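PDB 3O74: fructose transport system repressor FruR from Pseudomonas putida, which probably binds specific DNA sequences to repress or activate transcription, responding to fructose 1-phosphate as its preferred effector. Local coordinates for residues D45-L50 with A65-P70; D89-P94 with P256-V261; S108-A113 with N228-Q233; E159-E164 with Y189-G194. All coordinates share one frame; numbering follows the deposited sequence.

Contact 1: residues D45-L50 with A65-P70; sequences DSERQL and ASCLPP
A chi1 of 177° sends CG of E47 away from the backbone N, and the chain stays extended beyond it, so that from helix 44-56 the carboxylate reaches the loop after strand 61-64. OE1 takes the backbone N-H of C67 on its syn lone pair, 2.8 Å from C67 N and fairly straight at 162°. OE2 is met on its own syn side by the hydroxyl of S66, whose OG lies 2.7 Å away, 21° out of the carboxylate plane. That hydroxyl also accepts from L68 N, 3.1 Å from S66 OG, in an ST turn, holding the loop bent. A water links the two segments, donating to E47 OE1 and to A65 O. L68 approaches the carboxylate from the other direction, its CG 3.7 Å from E47 OE2, while its CD2 lies over one face of the R48 guanidinium, toward the rim, 4.0 Å from R48 CZ. R48 forms a salt bridge with D72, and Y75 adds a hydrogen bond to E47 OE2. Three protein groups and a water thus grip a buried carboxylate, which would favour its ionised form and fix the course of the loop beyond the strand.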
loop_
_atom_site.group_PDB
_atom_site.type_symbol
_atom_site.label_atom_id
_atom_site.label_comp_id
_atom_site.label_asym_id
_atom_site.label_seq_id
_atom_site.Cartn_x
_atom_site.Cartn_y
_atom_site.Cartn_z
ATOM N N ASP B 45 5.113 15.630 15.045
ATOM C CA ASP B 45 4.533 15.434 16.371
ATOM C C ASP B 45 3.965 14.029 16.541
ATOM O O ASP B 45 4.004 13.467 17.635
ATOM C CB ASP B 45 3.451 16.468 16.675
ATOM C CG ASP B 45 2.927 16.349 18.095
ATOM O OD1 ASP B 45 1.728 16.044 18.271
ATOM O OD2 ASP B 45 3.722 16.545 19.039
ATOM N N SER B 46 3.426 13.473 15.463
ATOM C CA SER B 46 2.941 12.101 15.486
ATOM C C SER B 46 4.109 11.140 15.679
ATOM O O SER B 46 4.007 10.161 16.415
ATOM C CB SER B 46 2.191 11.770 14.198
ATOM O OG SER B 46 1.032 12.573 14.062
ATOM N N GLU B 47 5.225 11.424 15.019
ATOM C CA GLU B 47 6.384 10.551 15.136
ATOM C C GLU B 47 6.920 10.544 16.560
ATOM O O GLU B 47 7.295 9.498 17.082
ATOM C CB GLU B 47 7.492 10.949 14.166
ATOM C CG GLU B 47 8.741 10.095 14.319
ATOM C CD GLU B 47 9.718 10.287 13.180
ATOM O OE1 GLU B 47 9.301 10.798 12.122
ATOM O OE2 GLU B 47 10.902 9.923 13.341
ATOM N N ARG B 48 6.954 11.714 17.187
ATOM C CA ARG B 48 7.427 11.806 18.560
ATOM C C ARG B 48 6.509 11.034 19.505
ATOM O O ARG B 48 6.971 10.419 20.466
ATOM C CB ARG B 48 7.580 13.265 18.993
ATOM C CG ARG B 48 8.664 14.006 18.218
ATOM C CD ARG B 48 9.024 15.333 18.866
ATOM N NE ARG B 48 9.916 16.123 18.020
ATOM C CZ ARG B 48 9.503 17.076 17.190
ATOM N NH1 ARG B 48 8.211 17.362 17.100
ATOM N NH2 ARG B 48 10.380 17.748 16.455
ATOM N N GLN B 49 5.211 11.054 19.220
ATOM C CA GLN B 49 4.259 10.240 19.969
ATOM C C GLN B 49 4.561 8.747 19.815
ATOM O O GLN B 49 4.440 7.980 20.767
ATOM C CB GLN B 49 2.821 10.523 19.521
ATOM C CG GLN B 49 2.316 11.915 19.855
ATOM C CD GLN B 49 0.799 12.009 19.830
ATOM O OE1 GLN B 49 0.150 11.590 18.868
ATOM N NE2 GLN B 49 0.227 12.563 20.894
ATOM N N LEU B 50 4.944 8.338 18.610
ATOM C CA LEU B 50 5.247 6.934 18.352
ATOM C C LEU B 50 6.557 6.516 19.012
ATOM O O LEU B 50 6.710 5.371 19.437
ATOM C CB LEU B 50 5.282 6.651 16.848
ATOM C CG LEU B 50 3.930 6.796 16.145
ATOM C CD1 LEU B 50 4.057 6.495 14.663
ATOM C CD2 LEU B 50 2.911 5.880 16.788
ATOM N N ALA B 65 11.712 5.417 9.296
ATOM C CA ALA B 65 11.863 6.373 8.210
ATOM C C ALA B 65 11.343 7.692 8.760
ATOM O O ALA B 65 10.137 7.945 8.763
ATOM C CB ALA B 65 11.060 5.939 7.009
ATOM N N SER B 66 12.264 8.517 9.244
ATOM C CA SER B 66 11.919 9.676 10.055
ATOM C C SER B 66 11.492 10.890 9.234
ATOM O O SER B 66 11.878 11.041 8.076
ATOM C CB SER B 66 13.106 10.044 10.948
ATOM O OG SER B 66 12.780 11.101 11.833
ATOM N N CYS B 67 10.696 11.759 9.849
ATOM C CA CYS B 67 10.343 13.030 9.230
ATOM C C CYS B 67 10.837 14.193 10.085
ATOM O O CYS B 67 10.511 15.347 9.821
ATOM C CB CYS B 67 8.830 13.134 9.004
ATOM S SG CYS B 67 7.838 13.252 10.509
ATOM N N LEU B 68 11.627 13.880 11.110
ATOM C CA LEU B 68 12.125 14.888 12.047
ATOM C C LEU B 68 13.294 15.697 11.476
ATOM O O LEU B 68 13.974 15.248 10.555
ATOM C CB LEU B 68 12.533 14.236 13.375
ATOM C CG LEU B 68 11.470 13.447 14.148
ATOM C CD1 LEU B 68 12.043 12.911 15.452
ATOM C CD2 LEU B 68 10.246 14.306 14.418
ATOM N N PRO B 69 13.520 16.905 12.018
ATOM C CA PRO B 69 14.684 17.720 11.646
ATOM C C PRO B 69 15.968 17.099 12.180
ATOM O O PRO B 69 15.936 16.465 13.233
ATOM C CB PRO B 69 14.424 19.053 12.358
ATOM C CG PRO B 69 12.973 19.044 12.709
ATOM C CD PRO B 69 12.621 17.614 12.940
ATOM N N PRO B 70 17.091 17.286 11.469
ATOM C CA PRO B 70 18.371 16.707 11.892
ATOM C C PRO B 70 18.832 17.309 13.215
ATOM O O PRO B 70 19.615 16.696 13.940
ATOM C CB PRO B 70 19.325 17.111 10.768
ATOM C CG PRO B 70 18.723 18.350 10.196
ATOM C CD PRO B 70 17.239 18.151 10.286
HETATM O O HOH W 1 8.050 9.086 10.158
#

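Contact 2: residues D89-P94 with P256-V261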
loop_
_atom_site.group_PDB
_atom_site.type_symbol
_atom_site.label_atom_id
_atom_site.label_comp_id
_atom_site.label_asym_id
_atom_site.label_seq_id
_atom_site.Cartn_x
_atom_site.Cartn_y
_atom_site.Cartn_z
ATOM N N ASP B 89 15.392 3.885 4.387
ATOM C CA ASP B 89 15.020 4.795 3.300
ATOM C C ASP B 89 15.469 6.236 3.540
ATOM O O ASP B 89 16.106 6.843 2.684
ATOM C CB ASP B 89 13.510 4.740 3.035
ATOM C CG ASP B 89 13.106 5.497 1.782
ATOM O OD1 ASP B 89 13.274 6.733 1.749
ATOM O OD2 ASP B 89 12.615 4.857 0.828
ATOM N N ARG B 90 15.136 6.783 4.702
ATOM C CA ARG B 90 15.598 8.113 5.061
ATOM C C ARG B 90 16.696 8.020 6.115
ATOM O O ARG B 90 16.455 7.585 7.234
ATOM C CB ARG B 90 14.435 8.955 5.573
ATOM C CG ARG B 90 13.284 9.078 4.595
ATOM C CD ARG B 90 12.199 9.925 5.197
ATOM N NE ARG B 90 11.033 10.042 4.335
ATOM C CZ ARG B 90 9.941 10.709 4.680
ATOM N NH1 ARG B 90 9.889 11.304 5.862
ATOM N NH2 ARG B 90 8.905 10.783 3.853
ATOM N N ARG B 91 17.901 8.439 5.746
ATOM C CA ARG B 91 19.069 8.266 6.598
ATOM C C ARG B 91 18.968 9.057 7.897
ATOM O O ARG B 91 18.388 10.141 7.939
ATOM C CB ARG B 91 20.337 8.694 5.851
ATOM C CG ARG B 91 20.451 10.201 5.650
ATOM C CD ARG B 91 21.877 10.599 5.310
ATOM N NE ARG B 91 22.319 10.021 4.045
ATOM C CZ ARG B 91 23.591 9.890 3.687
ATOM N NH1 ARG B 91 24.558 10.290 4.505
ATOM N NH2 ARG B 91 23.898 9.354 2.515
ATOM N N LEU B 92 19.526 8.502 8.965
ATOM C CA LEU B 92 19.800 9.291 10.155
ATOM C C LEU B 92 21.296 9.636 10.170
ATOM O O LEU B 92 22.047 9.196 9.301
ATOM C CB LEU B 92 19.378 8.544 11.418
ATOM C CG LEU B 92 17.866 8.355 11.624
ATOM C CD1 LEU B 92 17.564 7.419 12.789
ATOM C CD2 LEU B 92 17.173 9.697 11.826
ATOM N N ASP B 93 21.719 10.416 11.158
ATOM C CA ASP B 93 23.094 10.919 11.230
ATOM C C ASP B 93 24.127 9.800 11.050
ATOM O O ASP B 93 24.212 8.888 11.865
ATOM C CB ASP B 93 23.290 11.628 12.573
ATOM C CG ASP B 93 24.675 12.225 12.738
ATOM O OD1 ASP B 93 25.512 12.101 11.818
ATOM O OD2 ASP B 93 24.919 12.822 13.805
ATOM N N PRO B 94 24.918 9.874 9.969
ATOM C CA PRO B 94 25.912 8.844 9.635
ATOM C C PRO B 94 27.001 8.689 10.698
ATOM O O PRO B 94 27.721 7.691 10.698
ATOM C CB PRO B 94 26.507 9.345 8.315
ATOM C CG PRO B 94 26.205 10.804 8.281
ATOM C CD PRO B 94 24.898 10.967 8.982
ATOM N N PRO B 256 27.790 2.850 13.274
ATOM C CA PRO B 256 27.118 3.923 12.537
ATOM C C PRO B 256 27.573 3.925 11.085
ATOM O O PRO B 256 28.728 3.596 10.800
ATOM C CB PRO B 256 27.606 5.196 13.238
ATOM C CG PRO B 256 28.082 4.747 14.582
ATOM C CD PRO B 256 28.615 3.363 14.382
ATOM N N GLY B 257 26.678 4.281 10.174
ATOM C CA GLY B 257 27.033 4.345 8.771
ATOM C C GLY B 257 25.852 4.094 7.858
ATOM O O GLY B 257 24.860 3.490 8.258
ATOM N N VAL B 258 25.969 4.566 6.624
ATOM C CA VAL B 258 24.920 4.391 5.631
ATOM C C VAL B 258 25.196 3.190 4.730
ATOM O O VAL B 258 26.297 3.040 4.203
ATOM C CB VAL B 258 24.777 5.652 4.759
ATOM C CG1 VAL B 258 23.808 5.406 3.622
ATOM C CG2 VAL B 258 24.344 6.831 5.616
ATOM N N HIS B 259 24.195 2.331 4.565
ATOM C CA HIS B 259 24.287 1.216 3.629
ATOM C C HIS B 259 23.354 1.490 2.461
ATOM O O HIS B 259 22.138 1.523 2.625
ATOM C CB HIS B 259 23.899 -0.099 4.306
ATOM C CG HIS B 259 24.764 -0.453 5.475
ATOM N ND1 HIS B 259 24.656 0.177 6.692
ATOM C CD2 HIS B 259 25.753 -1.369 5.604
ATOM C CE1 HIS B 259 25.546 -0.337 7.529
ATOM N NE2 HIS B 259 26.219 -1.272 6.897
ATOM N N ALA B 260 23.928 1.701 1.283
ATOM C CA ALA B 260 23.146 2.083 0.115
ATOM C C ALA B 260 22.905 0.912 -0.823
ATOM O O ALA B 260 23.830 0.189 -1.172
ATOM C CB ALA B 260 23.824 3.233 -0.627
ATOM N N VAL B 261 21.653 0.740 -1.233
ATOM C CA VAL B 261 21.292 -0.300 -2.189
ATOM C C VAL B 261 20.866 0.339 -3.501
ATOM O O VAL B 261 20.050 1.263 -3.513
ATOM C CB VAL B 261 20.141 -1.166 -1.658
ATOM C CG1 VAL B 261 19.764 -2.246 -2.671
ATOM C CG2 VAL B 261 20.511 -1.779 -0.323
#
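The loop 89-94 runs over the start of strand 257-266 and comes nearest where P94 and G257 lie 4.7 Å apart between their CA atoms; the glycine's phi of 152° and psi of 158° would jam a side chain against P256 O. At this point P94 O is 3.6 Å from G257 N and also touches P256 CB. The main side-chain contact is between R91 and V258, which cross at about a right angle. One methyl of the valine, CG2, sits over the centre of the R91 guanidinium, 3.7 Å from R91 CZ, and the second methyl, CG1, is 4.1 Å from R91 NH2. A bend at chi3 (63°) in the arginine turns the flat group over the valine. In the periplasmic-binding-protein fold of LacI-family sugar-binding domains, this is where the loop leaving strand 85-88 passes over strand 257-266; the parallel strand 98-102 lies between 85-88 and it in the sheet and pairs its backbone with G257 and H259. The same methyl that covers the guanidinium also meets the proline ring, V258 CG2 lying 4.3 Å from P94 CB. R91 and V258 both rest on I101 of the intervening strand, and R91 also touches S99.

Contact 3: residues S108-A113 with N228-Q233; sequences SRQLAA and NAMAQQ
M230, a selenomethionine, reaches from strand 227-231 to the flank of helix 104-116, in the part of the periplasmic-binding-protein fold where helices cover a central sheet. Strand and helix run nearly antiparallel, their short segments 171° apart in direction and 9.1 Å between axes. The side chain leaves the strand with CB pointing at the helix. CG comes next, and 4.2 Å from it lies L111 CD1, the apolar meeting of the two side chains. A turn at chi2 (-76°) then turns the selenium and its methyl across the helix. SE carries the chain onward to CE, which ends between two successive helix residues: it is 4.0 Å from L111 N and packs on Q110, 3.3 Å from M230 CE to Q110 CB, where the two side chains cross at about a right angle. The amide of Q110 is engaged elsewhere, its NE2 bonding D106 one turn earlier.

L111 sends the same methyl on to N228, and these two side chains slide past each other in opposite directions. N228 is held at its polar end by the backbone N atoms of R268 and I269 and by S114 OG, so it offers its aliphatic part to the leucine. F214 and F265, from the neighbouring strands 210-214 and 257-266, line the sheet side of this core. The leucine methyl CD1 stands 4.0 Å from N228 CB and 3.7 Å from N228 O.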
loop_
_atom_site.group_PDB
_atom_site.type_symbol
_atom_site.label_atom_id
_atom_site.label_comp_id
_atom_site.label_asym_id
_atom_site.label_seq_id
_atom_site.Cartn_x
_atom_site.Cartn_y
_atom_site.Cartn_z
ATOM N N SER B 108 18.836 9.268 -9.569
ATOM C CA SER B 108 18.264 10.501 -10.086
ATOM C C SER B 108 19.058 11.022 -11.281
ATOM O O SER B 108 18.492 11.557 -12.240
ATOM C CB SER B 108 18.222 11.554 -8.983
ATOM O OG SER B 108 17.506 12.693 -9.407
ATOM N N ARG B 109 20.374 10.867 -11.227
ATOM C CA ARG B 109 21.211 11.331 -12.321
ATOM C C ARG B 109 20.903 10.546 -13.591
ATOM O O ARG B 109 20.720 11.129 -14.661
ATOM C CB ARG B 109 22.692 11.208 -11.969
ATOM C CG ARG B 109 23.564 12.244 -12.660
ATOM C CD ARG B 109 24.965 11.720 -12.951
ATOM N NE ARG B 109 24.966 10.783 -14.068
ATOM C CZ ARG B 109 25.044 9.465 -13.936
ATOM N NH1 ARG B 109 25.144 8.925 -12.730
ATOM N NH2 ARG B 109 25.032 8.687 -15.009
ATOM N N GLN B 110 20.840 9.223 -13.468
ATOM C CA GLN B 110 20.525 8.368 -14.604
ATOM C C GLN B 110 19.118 8.636 -15.126
ATOM O O GLN B 110 18.886 8.646 -16.335
ATOM C CB GLN B 110 20.630 6.895 -14.213
ATOM C CG GLN B 110 22.033 6.397 -13.947
ATOM C CD GLN B 110 22.092 4.883 -13.904
ATOM O OE1 GLN B 110 21.590 4.209 -14.805
ATOM N NE2 GLN B 110 22.700 4.341 -12.856
ATOM N N LEU B 111 18.181 8.839 -14.206
ATOM C CA LEU B 111 16.792 9.080 -14.570
ATOM C C LEU B 111 16.676 10.329 -15.442
ATOM O O LEU B 111 16.067 10.295 -16.510
ATOM C CB LEU B 111 15.925 9.209 -13.313
ATOM C CG LEU B 111 14.405 9.178 -13.476
ATOM C CD1 LEU B 111 13.963 7.948 -14.257
ATOM C CD2 LEU B 111 13.732 9.218 -12.113
ATOM N N ALA B 112 17.280 11.425 -14.991
ATOM C CA ALA B 112 17.235 12.679 -15.731
ATOM C C ALA B 112 17.968 12.561 -17.066
ATOM O O ALA B 112 17.491 13.041 -18.095
ATOM C CB ALA B 112 17.815 13.808 -14.899
ATOM N N ALA B 113 19.128 11.914 -17.043
ATOM C CA ALA B 113 19.920 11.726 -18.253
ATOM C C ALA B 113 19.148 10.937 -19.308
ATOM O O ALA B 113 19.311 11.165 -20.507
ATOM C CB ALA B 113 21.231 11.036 -17.923
ATOM N N ASN B 228 9.711 6.221 -17.482
ATOM C CA ASN B 228 10.887 5.575 -16.910
ATOM C C ASN B 228 10.836 5.627 -15.388
ATOM O O ASN B 228 10.503 6.658 -14.806
ATOM C CB ASN B 228 12.166 6.233 -17.418
ATOM C CG ASN B 228 12.494 5.843 -18.847
ATOM O OD1 ASN B 228 11.802 5.028 -19.458
ATOM N ND2 ASN B 228 13.557 6.417 -19.380
ATOM N N ALA B 229 11.172 4.515 -14.743
ATOM C CA ALA B 229 11.041 4.415 -13.293
ATOM C C ALA B 229 12.264 3.797 -12.621
ATOM O O ALA B 229 12.844 2.838 -13.123
ATOM C CB ALA B 229 9.784 3.636 -12.932
HETATM N N MSE B 230 12.643 4.357 -11.475
HETATM C CA MSE B 230 13.735 3.827 -10.665
HETATM C C MSE B 230 13.164 3.201 -9.395
HETATM O O MSE B 230 12.831 3.913 -8.452
HETATM C CB MSE B 230 14.702 4.948 -10.288
HETATM C CG MSE B 230 15.654 5.366 -11.393
HETATM SE SE MSE B 230 17.089 4.074 -11.624
HETATM C CE MSE B 230 18.179 5.078 -12.880
ATOM N N ALA B 231 13.055 1.874 -9.372
ATOM C CA ALA B 231 12.427 1.169 -8.254
ATOM C C ALA B 231 13.428 0.697 -7.193
ATOM O O ALA B 231 14.553 0.326 -7.511
ATOM C CB ALA B 231 11.605 -0.004 -8.768
ATOM N N GLN B 232 13.001 0.705 -5.933
ATOM C CA GLN B 232 13.813 0.189 -4.838
ATOM C C GLN B 232 13.903 -1.326 -4.909
ATOM O O GLN B 232 12.956 -1.988 -5.327
ATOM C CB GLN B 232 13.200 0.560 -3.486
ATOM C CG GLN B 232 13.073 2.046 -3.199
ATOM C CD GLN B 232 12.554 2.314 -1.792
ATOM O OE1 GLN B 232 12.905 1.609 -0.846
ATOM N NE2 GLN B 232 11.720 3.337 -1.652
ATOM N N GLN B 233 15.037 -1.873 -4.484
ATOM C CA GLN B 233 15.129 -3.305 -4.240
ATOM C C GLN B 233 14.658 -3.552 -2.808
ATOM O O GLN B 233 15.470 -3.678 -1.889
ATOM C CB GLN B 233 16.561 -3.810 -4.448
ATOM C CG GLN B 233 17.112 -3.552 -5.851
ATOM C CD GLN B 233 18.443 -4.240 -6.114
ATOM O OE1 GLN B 233 18.498 -5.445 -6.353
ATOM N NE2 GLN B 233 19.523 -3.467 -6.086
#

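Contact 4: residues E159-E164 with Y189-G194; sequences EAFSRE and YVLLQG
Helix 163-177 starts beside the first turns of helix 189-201, in the half of the periplasmic-binding-protein fold that carries F161, a residue close to a bound glycerol. V190 is the wedge: its CG1 lies 3.4 Å from F161 O and packs on F161 CB, while CG2 is 3.5 Å from R163 N. A chi1 of 69° sets the valine's two methyls astride the chain just ahead of the helix. L191 adds a second apolar contact, with CD1 4.0 Å from F161 CD1 and CD2 3.5 Å from S162 O. F161 centres an inverse gamma turn, and S162 is the N-cap of helix 163-177, its hydroxyl bonding C165 N. Where the helices come closest, G194 and R163 are backbone to backbone: G194 CA sits 3.1 Å from R163 O in a CA-H...O contact, and R163 CA approaches V190 O at 3.5 Å. The extended R163 side chain then runs across Q193, CG 4.0 Å from Q193 CB, to a salt bridge with D197. The second subunit is near, Q218 of that chain bonding Q193 O. A glycine thus allows the main chains to meet so closely, and their C-H groups probably add weak attraction where apolar contact otherwise dominates.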
loop_
_atom_site.group_PDB
_atom_site.type_symbol
_atom_site.label_atom_id
_atom_site.label_comp_id
_atom_site.label_asym_id
_atom_site.label_seq_id
_atom_site.Cartn_x
_atom_site.Cartn_y
_atom_site.Cartn_z
ATOM N N GLU B 159 5.284 20.635 -0.177
ATOM C CA GLU B 159 5.248 20.494 1.273
ATOM C C GLU B 159 5.019 19.058 1.745
ATOM O O GLU B 159 5.187 18.761 2.928
ATOM C CB GLU B 159 4.164 21.408 1.857
ATOM C CG GLU B 159 2.737 20.994 1.512
ATOM C CD GLU B 159 2.398 21.167 0.040
ATOM O OE1 GLU B 159 3.023 22.014 -0.635
ATOM O OE2 GLU B 159 1.492 20.454 -0.441
ATOM N N ALA B 160 4.632 18.172 0.830
ATOM C CA ALA B 160 4.335 16.794 1.202
ATOM C C ALA B 160 4.447 15.826 0.027
ATOM O O ALA B 160 4.228 16.201 -1.126
ATOM C CB ALA B 160 2.942 16.708 1.823
ATOM N N PHE B 161 4.797 14.580 0.327
ATOM C CA PHE B 161 4.748 13.521 -0.670
ATOM C C PHE B 161 3.310 13.032 -0.788
ATOM O O PHE B 161 2.941 12.005 -0.218
ATOM C CB PHE B 161 5.672 12.368 -0.292
ATOM C CG PHE B 161 7.139 12.713 -0.359
ATOM C CD1 PHE B 161 7.771 12.877 -1.583
ATOM C CD2 PHE B 161 7.885 12.857 0.800
ATOM C CE1 PHE B 161 9.122 13.188 -1.649
ATOM C CE2 PHE B 161 9.234 13.165 0.743
ATOM C CZ PHE B 161 9.854 13.331 -0.484
ATOM N N SER B 162 2.495 13.782 -1.522
ATOM C CA SER B 162 1.087 13.446 -1.678
ATOM C C SER B 162 0.625 13.688 -3.102
ATOM O O SER B 162 1.234 14.453 -3.848
ATOM C CB SER B 162 0.221 14.274 -0.727
ATOM O OG SER B 162 0.092 15.612 -1.180
ATOM N N ARG B 163 -0.465 13.027 -3.463
ATOM C CA ARG B 163 -1.066 13.173 -4.775
ATOM C C ARG B 163 -1.464 14.621 -5.033
ATOM O O ARG B 163 -1.142 15.181 -6.080
ATOM C CB ARG B 163 -2.286 12.262 -4.868
ATOM C CG ARG B 163 -2.978 12.240 -6.207
ATOM C CD ARG B 163 -3.943 11.069 -6.249
ATOM N NE ARG B 163 -4.884 11.167 -7.355
ATOM C CZ ARG B 163 -5.798 10.246 -7.632
ATOM N NH1 ARG B 163 -5.884 9.156 -6.883
ATOM N NH2 ARG B 163 -6.619 10.412 -8.660
ATOM N N GLU B 164 -2.158 15.228 -4.075
ATOM C CA GLU B 164 -2.623 16.604 -4.239
ATOM C C GLU B 164 -1.473 17.604 -4.361
ATOM O O GLU B 164 -1.590 18.612 -5.060
ATOM C CB GLU B 164 -3.571 17.010 -3.104
ATOM C CG GLU B 164 -4.068 18.450 -3.210
ATOM C CD GLU B 164 -5.164 18.777 -2.213
ATOM O OE1 GLU B 164 -5.054 19.817 -1.528
ATOM O OE2 GLU B 164 -6.136 17.999 -2.115
ATOM N N TYR B 189 6.620 8.392 -6.713
ATOM C CA TYR B 189 5.486 7.950 -7.515
ATOM C C TYR B 189 4.185 8.641 -7.121
ATOM O O TYR B 189 3.344 8.919 -7.978
ATOM C CB TYR B 189 5.305 6.429 -7.455
ATOM C CG TYR B 189 4.124 5.983 -8.276
ATOM C CD1 TYR B 189 4.193 5.969 -9.662
ATOM C CD2 TYR B 189 2.926 5.619 -7.675
ATOM C CE1 TYR B 189 3.111 5.584 -10.430
ATOM C CE2 TYR B 189 1.833 5.230 -8.438
ATOM C CZ TYR B 189 1.935 5.214 -9.814
ATOM O OH TYR B 189 0.859 4.828 -10.583
ATOM N N VAL B 190 4.007 8.912 -5.831
ATOM C CA VAL B 190 2.770 9.551 -5.384
ATOM C C VAL B 190 2.645 10.956 -5.965
ATOM O O VAL B 190 1.541 11.427 -6.242
ATOM C CB VAL B 190 2.639 9.596 -3.842
ATOM C CG1 VAL B 190 3.644 10.555 -3.237
ATOM C CG2 VAL B 190 1.233 10.001 -3.451
ATOM N N LEU B 191 3.779 11.624 -6.149
ATOM C CA LEU B 191 3.776 12.935 -6.785
ATOM C C LEU B 191 3.402 12.804 -8.252
ATOM O O LEU B 191 2.686 13.640 -8.785
ATOM C CB LEU B 191 5.139 13.625 -6.646
ATOM C CG LEU B 191 5.521 14.071 -5.235
ATOM C CD1 LEU B 191 6.973 14.545 -5.181
ATOM C CD2 LEU B 191 4.582 15.155 -4.742
ATOM N N LEU B 192 3.886 11.748 -8.902
ATOM C CA LEU B 192 3.524 11.491 -10.294
ATOM C C LEU B 192 2.014 11.316 -10.448
ATOM O O LEU B 192 1.435 11.691 -11.466
ATOM C CB LEU B 192 4.240 10.243 -10.813
ATOM C CG LEU B 192 3.986 9.913 -12.290
ATOM C CD1 LEU B 192 4.502 11.034 -13.195
ATOM C CD2 LEU B 192 4.612 8.576 -12.685
ATOM N N GLN B 193 1.380 10.732 -9.437
ATOM C CA GLN B 193 -0.063 10.519 -9.473
ATOM C C GLN B 193 -0.808 11.838 -9.591
ATOM O O GLN B 193 -1.812 11.935 -10.301
ATOM C CB GLN B 193 -0.529 9.784 -8.220
ATOM C CG GLN B 193 -0.055 8.356 -8.117
ATOM C CD GLN B 193 -0.662 7.649 -6.924
ATOM O OE1 GLN B 193 -1.880 7.525 -6.820
ATOM N NE2 GLN B 193 0.184 7.189 -6.016
ATOM N N GLY B 194 -0.318 12.850 -8.882
ATOM C CA GLY B 194 -0.905 14.174 -8.950
ATOM C C GLY B 194 -0.672 14.778 -10.319
ATOM O O GLY B 194 -1.543 15.453 -10.872
#

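R90, in the loop of contact 2, ties three contacts together. Its NH1 lies 3.0 Å from S66 O of contact 1, a probable hydrogen bond, and its NH2 packs 3.8 Å from F161 CD2 of contact 4. R90 and D89 hydrogen-bond a glycerol, probably from the crystallisation liquor, and F161 is about 4 Å from a bound glycerol, which would be consistent with a ligand pocket between the lobes, as in relatives. D89 OD2 lies 3.0 Å from Q232 NE2, a weak link between contacts 2 and 3; their strands 257-266 and 227-231 are neighbours in the sheet. Contacts 1 and 3 lie about 27 Å apart between centres. Contacts 1 and 4 both touch the second subunit.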